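Endo-arabinase (Bacteroides thetaiotaomicron, PDB 5C0P) probably hydrolyses glycosidic bonds of L-arabinan as a magnesium-binding enzyme of glycosyl hydrolase family 43. Local coordinates at residues I19-L24 and E284-T289; P121-A126 and D171-E176; A126-G131 and P147-C152; D214-M219 and V237-N242. One frame throughout, in Å; residues are numbered along the deposited sequence. Where two conformers were deposited one is given.

How the interactions relate
All four contacts belong to the five-bladed propeller of the family 43 enzyme. Interaction 1 joins the first blade to the last and so closes the ring; the other three lie between its two ends in sequence. Interactions 2 and 3 take successive pieces of the linker between the second and third blades and pack each on the third. They share Ala126, have centres about 10 Å apart, and touch where Lys173 O meets Ile127 CD1 at 3.6 Å. Interaction 4, within the fourth blade, lies about 21 Å from interaction 3, centre to centre. Of the magnesium ligands, Asp84 is about 9 Å from Leu149 and His261 about 10 Å from Glu284, side chain to side chain.

Interaction 1. Residues I19-L24 and E284-T289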
# COMPACT_ATOMS: atom_id res chain seq x y z
N ILE A 19 -11.19 -17.56 12.70
CA ILE A 19 -11.52 -16.14 12.67
C ILE A 19 -12.20 -15.79 11.35
O ILE A 19 -11.56 -15.81 10.29
CB ILE A 19 -10.26 -15.28 12.81
CG1 ILE A 19 -9.54 -15.61 14.13
CG2 ILE A 19 -10.61 -13.80 12.77
CD1 ILE A 19 -8.11 -15.09 14.19
N PRO A 20 -13.50 -15.47 11.40
CA PRO A 20 -14.19 -15.16 10.14
C PRO A 20 -13.70 -13.84 9.56
O PRO A 20 -13.45 -12.90 10.32
CB PRO A 20 -15.66 -15.03 10.56
CG PRO A 20 -15.75 -15.63 11.94
CD PRO A 20 -14.41 -15.42 12.56
N VAL A 21 -13.58 -13.76 8.24
CA VAL A 21 -13.12 -12.53 7.60
C VAL A 21 -14.02 -11.33 7.98
O VAL A 21 -13.54 -10.21 8.12
CB VAL A 21 -12.98 -12.70 6.06
CG1 VAL A 21 -14.34 -13.01 5.41
CG2 VAL A 21 -12.30 -11.49 5.42
N SER A 22 -15.31 -11.59 8.20
CA SER A 22 -16.25 -10.53 8.55
C SER A 22 -15.96 -9.91 9.92
O SER A 22 -16.41 -8.81 10.22
CB SER A 22 -17.69 -11.05 8.49
OG SER A 22 -17.88 -12.12 9.40
N SER A 23 -15.19 -10.62 10.75
CA SER A 23 -14.92 -10.16 12.11
C SER A 23 -13.63 -9.34 12.20
O SER A 23 -13.34 -8.75 13.24
CB SER A 23 -14.83 -11.35 13.07
OG SER A 23 -13.55 -11.96 12.98
N LEU A 24 -12.85 -9.32 11.12
CA LEU A 24 -11.59 -8.60 11.12
C LEU A 24 -11.84 -7.10 11.20
O LEU A 24 -12.73 -6.57 10.53
CB LEU A 24 -10.77 -8.92 9.87
CG LEU A 24 -10.33 -10.38 9.74
CD1 LEU A 24 -9.56 -10.59 8.44
CD2 LEU A 24 -9.50 -10.79 10.94
N GLU A 284 -13.71 -0.07 10.57
CA GLU A 284 -12.96 -0.45 9.37
C GLU A 284 -12.72 -1.96 9.33
O GLU A 284 -12.25 -2.55 10.30
CB GLU A 284 -11.60 0.25 9.32
CG GLU A 284 -11.65 1.77 9.48
CD GLU A 284 -11.33 2.21 10.89
OE1 GLU A 284 -11.94 1.68 11.84
OE2 GLU A 284 -10.44 3.07 11.06
N HIS A 285 -13.03 -2.57 8.19
CA HIS A 285 -12.84 -4.01 8.02
C HIS A 285 -12.46 -4.30 6.58
O HIS A 285 -12.76 -3.50 5.68
CB HIS A 285 -14.12 -4.75 8.39
CG HIS A 285 -15.32 -4.30 7.61
ND1 HIS A 285 -16.19 -3.35 8.08
CD2 HIS A 285 -15.77 -4.67 6.39
CE1 HIS A 285 -17.14 -3.15 7.19
NE2 HIS A 285 -16.91 -3.93 6.15
N PRO A 286 -11.79 -5.43 6.33
CA PRO A 286 -11.36 -5.72 4.96
C PRO A 286 -12.50 -6.10 4.06
O PRO A 286 -13.39 -6.87 4.44
CB PRO A 286 -10.40 -6.91 5.13
CG PRO A 286 -10.76 -7.52 6.45
CD PRO A 286 -11.25 -6.39 7.31
N VAL A 287 -12.47 -5.54 2.86
CA VAL A 287 -13.39 -5.90 1.80
C VAL A 287 -12.51 -6.54 0.73
O VAL A 287 -11.60 -5.90 0.21
CB VAL A 287 -14.09 -4.65 1.25
CG1 VAL A 287 -15.00 -5.02 0.08
CG2 VAL A 287 -14.89 -3.96 2.36
N ILE A 288 -12.75 -7.81 0.46
CA ILE A 288 -11.92 -8.56 -0.50
C ILE A 288 -12.89 -9.19 -1.48
O ILE A 288 -13.66 -10.09 -1.13
CB ILE A 288 -11.09 -9.64 0.21
CG1 ILE A 288 -10.25 -9.04 1.35
CG2 ILE A 288 -10.20 -10.36 -0.81
CD1 ILE A 288 -9.67 -10.09 2.31
N THR A 289 -12.87 -8.71 -2.72
CA THR A 289 -13.90 -9.08 -3.67
C THR A 289 -13.34 -9.11 -5.10
O THR A 289 -12.33 -8.45 -5.38
CB THR A 289 -15.08 -8.08 -3.52
OG1 THR A 289 -16.23 -8.53 -4.25
CG2 THR A 289 -14.67 -6.70 -3.99
O HOH W 1 -14.39 -7.79 6.89
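Val21 O is held from two directions: a water donates to it at 2.8 Å, and Leu24 N reaches it at 3.2 Å, closing the short 3-10 turn 21-23. The same water gives its other hydrogen to Pro286 O, also at 2.8 Å, so one molecule ties the turn to strand 285-290 where no direct hydrogen bond joins residues 19-24 to 284-289. This is the closure of the five-bladed propeller, the seam between the first sheet and the last. Strand 19-20 pairs with strand 60-68 of its own blade, and the seam is made by packing and water rather than by a strand shared between blades.

Beside the water bridge the contact is apolar. Leu24 and Pro286 cross at about a right angle, with Leu24 CB 3.6 Å from Pro286 CD and Leu24 CD1 3.9 Å from Pro286 CG. Proline suits this position because His285 and Val287 make the backbone bonds to strand 272-278, which leaves residue 286 turned toward the first blade with no N-H to satisfy. Replacing Pro286 with an alanine removes CG and CD, which would probably open a gap beside Leu24 and let its side chain shift. Trp61 and Tyr53 of the first blade also touch Leu24.

Val21 extends the apolar patch: its CG2 branch lies 4.3 Å from Ile288 CD1, the tip of a side chain whose CG1 stands beside the backbone N (chi1 -54°). The tightest approach lies nearer the start of the strand, where Leu24 O comes within 3.1 Å of His285 CB.

Interaction 2. Residues P121-A126 and D171-E176; sequences PLVNKA and DLKTTE
Leu122 pushes its CD2 methyl into the turn made by residues 171-173, and here the packing is close. CD2 lies 3.4 Å from Leu172 O and 3.6 Å from Asp171 O, with Leu172 CB a little farther off. Leucine has the reach for this: CG, anti to the backbone N (chi1 -178°) and beside the carbonyl carbon, carries CD2 to the two carbonyls. The extended Lys173 crosses Leu122 at about a right angle, laying its CG 3.7 Å from Leu122 CG. The turn is firmly shaped: Asp171 OD1 accepts from Lys173 N at 3.0 Å, an Asx turn, although the N-H arrives from above the carboxylate plane.

Toward solvent the contact loosens. Val123 CG1 only grazes Lys173 CB at 4.1 Å. Lysine suits this border because its methylenes cover the leucine while its amine can turn to solvent; NZ donates to a water at 2.6 Å, which in turn makes only a weak bond to Leu122 O.

Within the second blade Leu122 also packs on Ile109 and Val111 of strand 103-112, and both it and Leu172 touch Tyr93 of strand 91-100. The contact thus sits between the second blade of the propeller and the third, whose strand 162-168 receives Thr175.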
# COMPACT_ATOMS: atom_id res chain seq x y z
N PRO A 121 15.19 -5.26 9.97
CA PRO A 121 15.41 -4.14 9.06
C PRO A 121 16.43 -4.47 7.96
O PRO A 121 17.52 -4.97 8.25
CB PRO A 121 15.96 -3.05 9.98
CG PRO A 121 15.44 -3.40 11.33
CD PRO A 121 15.43 -4.90 11.38
N LEU A 122 16.06 -4.19 6.72
CA LEU A 122 16.98 -4.41 5.60
C LEU A 122 18.12 -3.42 5.72
O LEU A 122 19.30 -3.80 5.63
CB LEU A 122 16.23 -4.28 4.27
CG LEU A 122 17.06 -4.54 3.02
CD1 LEU A 122 17.64 -5.96 3.03
CD2 LEU A 122 16.22 -4.26 1.78
N VAL A 123 17.76 -2.15 5.93
CA VAL A 123 18.66 -1.12 6.43
C VAL A 123 17.89 -0.37 7.51
O VAL A 123 16.65 -0.33 7.48
CB VAL A 123 19.12 -0.13 5.33
CG1 VAL A 123 19.89 -0.86 4.22
CG2 VAL A 123 17.95 0.63 4.75
N ASN A 124 18.61 0.22 8.47
CA ASN A 124 17.95 0.87 9.60
C ASN A 124 17.64 2.35 9.35
O ASN A 124 18.06 3.24 10.10
CB ASN A 124 18.76 0.71 10.88
CG ASN A 124 17.97 1.09 12.12
OD1 ASN A 124 16.74 1.06 12.11
ND2 ASN A 124 18.67 1.46 13.19
N LYS A 125 16.89 2.59 8.28
CA LYS A 125 16.44 3.93 7.92
C LYS A 125 15.40 3.81 6.82
O LYS A 125 15.30 2.78 6.15
CB LYS A 125 17.60 4.81 7.45
CG LYS A 125 18.30 4.34 6.20
CD LYS A 125 19.39 5.34 5.83
CE LYS A 125 20.36 4.78 4.79
NZ LYS A 125 21.58 5.62 4.64
N ALA A 126 14.63 4.88 6.63
CA ALA A 126 13.61 4.91 5.60
C ALA A 126 14.23 4.82 4.21
O ALA A 126 15.34 5.30 3.98
CB ALA A 126 12.80 6.20 5.70
N ASP A 171 18.73 -5.15 -4.78
CA ASP A 171 18.63 -5.73 -3.44
C ASP A 171 17.64 -4.98 -2.53
O ASP A 171 17.46 -5.36 -1.36
CB ASP A 171 20.02 -5.88 -2.78
CG ASP A 171 20.71 -4.54 -2.51
OD1 ASP A 171 20.11 -3.46 -2.71
OD2 ASP A 171 21.89 -4.58 -2.08
N LEU A 172 17.01 -3.94 -3.08
CA LEU A 172 15.99 -3.13 -2.38
C LEU A 172 16.56 -2.32 -1.22
O LEU A 172 15.80 -1.71 -0.46
CB LEU A 172 14.80 -3.98 -1.88
CG LEU A 172 14.15 -4.93 -2.88
CD1 LEU A 172 12.90 -5.60 -2.29
CD2 LEU A 172 13.82 -4.21 -4.18
N LYS A 173 17.88 -2.27 -1.09
CA LYS A 173 18.46 -1.56 0.05
C LYS A 173 18.50 -0.05 -0.13
O LYS A 173 18.44 0.71 0.85
CB LYS A 173 19.89 -2.04 0.34
CG LYS A 173 19.97 -3.43 0.95
CD LYS A 173 21.40 -3.73 1.40
CE LYS A 173 21.51 -5.08 2.09
NZ LYS A 173 22.83 -5.24 2.78
N THR A 174 18.62 0.38 -1.39
CA THR A 174 18.80 1.79 -1.72
C THR A 174 17.96 2.10 -2.95
O THR A 174 17.44 1.20 -3.61
CB THR A 174 20.27 2.12 -2.05
OG1 THR A 174 20.69 1.35 -3.20
CG2 THR A 174 21.17 1.82 -0.88
N THR A 175 17.85 3.39 -3.25
CA THR A 175 17.17 3.85 -4.45
C THR A 175 18.18 4.22 -5.52
O THR A 175 19.38 4.37 -5.24
CB THR A 175 16.30 5.08 -4.15
OG1 THR A 175 17.08 6.06 -3.48
CG2 THR A 175 15.11 4.69 -3.29
N GLU A 176 17.69 4.38 -6.74
CA GLU A 176 18.49 4.86 -7.85
C GLU A 176 17.88 6.16 -8.35
O GLU A 176 16.67 6.28 -8.45
CB GLU A 176 18.46 3.84 -8.99
CG GLU A 176 18.98 2.48 -8.63
CD GLU A 176 19.00 1.55 -9.83
OE1 GLU A 176 18.46 1.94 -10.88
OE2 GLU A 176 19.56 0.44 -9.71
O HOH W 2 22.61 -3.68 4.80

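Interaction 3. Residues A126-G131 and P147-C152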
# COMPACT_ATOMS: atom_id res chain seq x y z
N ALA A 126 14.63 4.88 6.63
CA ALA A 126 13.61 4.91 5.60
C ALA A 126 14.23 4.82 4.21
O ALA A 126 15.34 5.30 3.98
CB ALA A 126 12.80 6.20 5.70
N ILE A 127 13.50 4.20 3.29
CA ILE A 127 13.88 4.17 1.88
C ILE A 127 13.38 5.43 1.15
O ILE A 127 13.92 5.83 0.12
CB ILE A 127 13.34 2.88 1.21
CG1 ILE A 127 13.98 2.68 -0.17
CG2 ILE A 127 11.82 2.90 1.12
CD1 ILE A 127 15.49 2.56 -0.13
N THR A 128 12.37 6.07 1.73
CA THR A 128 11.87 7.36 1.22
C THR A 128 12.85 8.48 1.64
O THR A 128 13.69 8.27 2.52
CB THR A 128 10.44 7.61 1.74
OG1 THR A 128 10.42 7.44 3.17
CG2 THR A 128 9.46 6.63 1.10
N PRO A 129 12.77 9.66 0.99
CA PRO A 129 13.77 10.69 1.29
C PRO A 129 13.73 11.20 2.73
O PRO A 129 12.66 11.52 3.24
CB PRO A 129 13.40 11.83 0.33
CG PRO A 129 12.74 11.13 -0.82
CD PRO A 129 11.94 10.03 -0.17
N SER A 130 14.90 11.32 3.36
CA SER A 130 14.96 11.72 4.77
C SER A 130 14.47 13.15 5.03
O SER A 130 14.07 13.48 6.15
CB SER A 130 16.38 11.54 5.32
OG SER A 130 17.29 12.39 4.64
N GLY A 131 14.51 14.00 4.00
CA GLY A 131 14.08 15.37 4.17
C GLY A 131 12.59 15.58 3.95
O GLY A 131 12.11 16.72 4.05
N PRO A 147 12.61 -3.46 -9.81
CA PRO A 147 11.78 -2.93 -8.73
C PRO A 147 11.66 -1.40 -8.70
O PRO A 147 12.66 -0.68 -8.88
CB PRO A 147 12.51 -3.40 -7.46
CG PRO A 147 13.97 -3.43 -7.87
CD PRO A 147 13.93 -3.92 -9.32
N TRP A 148 10.44 -0.94 -8.44
CA TRP A 148 10.14 0.46 -8.26
C TRP A 148 9.50 0.69 -6.92
O TRP A 148 8.65 -0.10 -6.49
CB TRP A 148 9.12 0.92 -9.31
CG TRP A 148 9.65 1.03 -10.71
CD1 TRP A 148 9.79 0.03 -11.62
CD2 TRP A 148 10.08 2.23 -11.36
NE1 TRP A 148 10.28 0.53 -12.81
CE2 TRP A 148 10.47 1.88 -12.67
CE3 TRP A 148 10.17 3.57 -10.95
CZ2 TRP A 148 10.95 2.83 -13.58
CZ3 TRP A 148 10.65 4.51 -11.86
CH2 TRP A 148 11.02 4.14 -13.16
N LEU A 149 9.89 1.79 -6.28
CA LEU A 149 9.25 2.30 -5.08
C LEU A 149 8.22 3.35 -5.49
O LEU A 149 8.53 4.25 -6.27
CB LEU A 149 10.30 2.95 -4.18
CG LEU A 149 9.77 3.66 -2.94
CD1 LEU A 149 9.28 2.62 -1.93
CD2 LEU A 149 10.85 4.54 -2.33
N LEU A 150 7.00 3.23 -4.98
CA LEU A 150 5.98 4.27 -5.13
C LEU A 150 5.72 4.80 -3.73
O LEU A 150 5.67 4.02 -2.79
CB LEU A 150 4.68 3.71 -5.70
CG LEU A 150 4.78 2.83 -6.94
CD1 LEU A 150 3.39 2.27 -7.28
CD2 LEU A 150 5.37 3.60 -8.09
N PHE A 151 5.56 6.10 -3.57
CA PHE A 151 5.27 6.62 -2.24
C PHE A 151 4.53 7.94 -2.29
O PHE A 151 4.46 8.60 -3.33
CB PHE A 151 6.54 6.73 -1.37
CG PHE A 151 7.54 7.75 -1.85
CD1 PHE A 151 7.49 9.07 -1.42
CD2 PHE A 151 8.57 7.37 -2.72
CE1 PHE A 151 8.43 9.99 -1.85
CE2 PHE A 151 9.51 8.30 -3.16
CZ PHE A 151 9.44 9.61 -2.72
N CYS A 152 3.97 8.31 -1.14
CA CYS A 152 3.29 9.59 -1.00
C CYS A 152 4.16 10.55 -0.23
O CYS A 152 4.85 10.17 0.72
CB CYS A 152 2.01 9.42 -0.19
SG CYS A 152 0.84 8.30 -0.94
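Two first torsions bring Thr128 onto Phe151. In Thr128 (chi1 52°) the hydroxyl stands between the backbone N and the carbonyl carbon, which leaves the CG2 methyl directed at the strand; in Phe151 (chi1 66°) it is CG that takes that hemmed-in position, and the ring is thereby swung beneath the methyl. Thr128 CG2 sits over one face of the ring, 4.1 Å from its centroid and 26° off the normal, a CH-pi contact displaced from the centre toward Phe151 CG, its nearest ring atom at 3.7 Å. A threonine serves well here because its two branches do different work: the methyl meets the aromatic face while OG1 bonds to Thr107 N in the second blade.

Pro129 reaches the far end of the same ring, its CD 3.6 Å from Phe151 CZ in an oblique approach. Residues 126-131 belong to the linker between the second and third blades of the five-bladed propeller, and strand 147-153 is one of the third blade's strands. Leu149 and Phe151, two residues apart, turn to the same side of that strand and receive the linker, whereas Leu150 and Cys152 go to the other side, where they pack on strand 205-211 of the fourth blade.

One residue before Thr128, Ile127 passes alongside Leu149, the two running in opposing directions, and CG2 of Ile127 comes 3.9 Å from CD2 of Leu149. Leu168 of strand 162-168 touches both side chains. Phe151 also meets the ring of Tyr164 with the two planes nearly parallel, and lies about 6 Å, side chain to side chain, from Asp136, which is predicted to tune and orient the catalytic acid.

Interaction 4. Residues D214-M219 and V237-N242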
# COMPACT_ATOMS: atom_id res chain seq x y z
N ASP A 214 -1.26 -5.89 -21.98
CA ASP A 214 -0.73 -5.11 -23.09
C ASP A 214 0.36 -4.11 -22.67
O ASP A 214 0.85 -3.32 -23.48
CB ASP A 214 -1.84 -4.39 -23.86
CG ASP A 214 -2.60 -3.36 -23.02
OD1 ASP A 214 -2.22 -3.08 -21.87
OD2 ASP A 214 -3.59 -2.81 -23.54
N GLY A 215 0.72 -4.13 -21.38
CA GLY A 215 1.78 -3.28 -20.89
C GLY A 215 1.30 -1.95 -20.32
O GLY A 215 2.07 -1.23 -19.69
N LYS A 216 0.04 -1.61 -20.54
CA LYS A 216 -0.49 -0.40 -19.92
C LYS A 216 -0.59 -0.57 -18.41
O LYS A 216 -0.72 -1.69 -17.90
CB LYS A 216 -1.84 -0.02 -20.54
CG LYS A 216 -1.70 0.26 -22.02
CD LYS A 216 -3.01 0.72 -22.64
CE LYS A 216 -2.80 0.98 -24.14
NZ LYS A 216 -4.04 1.48 -24.79
N LEU A 217 -0.49 0.54 -17.69
CA LEU A 217 -0.49 0.50 -16.24
C LEU A 217 -1.71 1.18 -15.67
O LEU A 217 -2.14 2.24 -16.16
CB LEU A 217 0.75 1.20 -15.67
CG LEU A 217 2.10 0.81 -16.26
CD1 LEU A 217 3.20 1.65 -15.61
CD2 LEU A 217 2.34 -0.66 -16.04
N ILE A 218 -2.30 0.55 -14.66
CA ILE A 218 -3.30 1.21 -13.84
C ILE A 218 -2.72 1.46 -12.45
O ILE A 218 -2.12 0.56 -11.85
CB ILE A 218 -4.56 0.34 -13.70
CG1 ILE A 218 -5.11 -0.03 -15.07
CG2 ILE A 218 -5.63 1.07 -12.87
CD1 ILE A 218 -6.29 -1.00 -15.02
N MSE A 219 -2.90 2.68 -11.94
CA MSE A 219 -2.57 2.94 -10.55
C MSE A 219 -3.84 3.14 -9.75
O MSE A 219 -4.73 3.89 -10.16
CB MSE A 219 -1.66 4.15 -10.36
CG MSE A 219 -1.25 4.32 -8.88
SE MSE A 219 -0.34 5.95 -8.59
CE MSE A 219 1.34 5.40 -9.41
N VAL A 237 -4.52 5.90 -15.36
CA VAL A 237 -3.97 5.00 -16.36
C VAL A 237 -2.74 5.63 -17.01
O VAL A 237 -2.73 6.82 -17.33
CB VAL A 237 -5.02 4.68 -17.46
CG1 VAL A 237 -4.38 3.90 -18.60
CG2 VAL A 237 -6.18 3.89 -16.86
N SER A 238 -1.68 4.84 -17.15
CA SER A 238 -0.54 5.23 -17.97
C SER A 238 -0.52 4.36 -19.22
O SER A 238 -0.01 3.23 -19.19
CB SER A 238 0.77 5.09 -17.20
OG SER A 238 1.87 5.46 -18.02
N ALA A 239 -1.08 4.89 -20.30
CA ALA A 239 -1.22 4.15 -21.56
C ALA A 239 0.13 3.91 -22.20
O ALA A 239 0.28 3.01 -23.04
CB ALA A 239 -2.12 4.91 -22.50
N SER A 240 1.11 4.71 -21.81
CA SER A 240 2.46 4.61 -22.37
C SER A 240 3.19 3.38 -21.84
O SER A 240 4.21 2.98 -22.40
CB SER A 240 3.27 5.85 -22.00
OG SER A 240 3.52 5.86 -20.60
N GLY A 241 2.69 2.82 -20.75
CA GLY A 241 3.38 1.73 -20.07
C GLY A 241 4.57 2.22 -19.25
O GLY A 241 5.33 1.42 -18.71
N ASN A 242 4.74 3.53 -19.16
CA ASN A 242 5.82 4.13 -18.39
C ASN A 242 5.36 4.36 -16.95
O ASN A 242 4.32 4.97 -16.72
CB ASN A 242 6.19 5.46 -19.05
CG ASN A 242 7.51 6.04 -18.57
OD1 ASN A 242 7.99 5.73 -17.48
ND2 ASN A 242 8.10 6.92 -19.38
O HOH W 3 4.57 -1.38 -18.89
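This is antiparallel strand pairing at the open end of the hairpin 217-224/231-238, in the fourth blade and away from the annotated sites. Leu217 and Ser238 form a hydrogen-bonded pair: Leu217 N donates to Ser238 O at 3.1 Å, nearly straight at 173°, and Ser238 N returns a bond to Leu217 O at 2.8 Å. The next pair, Ile218 and Val237, is non-hydrogen-bonded. Ser238 O is gripped twice, because Gly241 N reaches it from the opposite face of its plane at 3.1 Å and closes a type I turn.

A CB on Gly241 would clash with Gly215 O, and the positive phi there also suits glycine; a water joins the carbonyls of these two residues. Lys216 (chi1 -61°, CG beside its backbone N) suits its partly exposed place by laying extended methylenes against Ala239, CG 3.5 Å from Ala239 O. Cutting it back to an alanine removes CG, CD and CE and would probably leave that turn more exposed. Leu217 CD1 rests 3.7 Å from Asn242 O, and Trp247 packs on both Leu217 and Ser238.

Both cross-strand hydrogen bonds are backbone to backbone and so independent of residue type; sequence probably matters at Gly241 and Leu217.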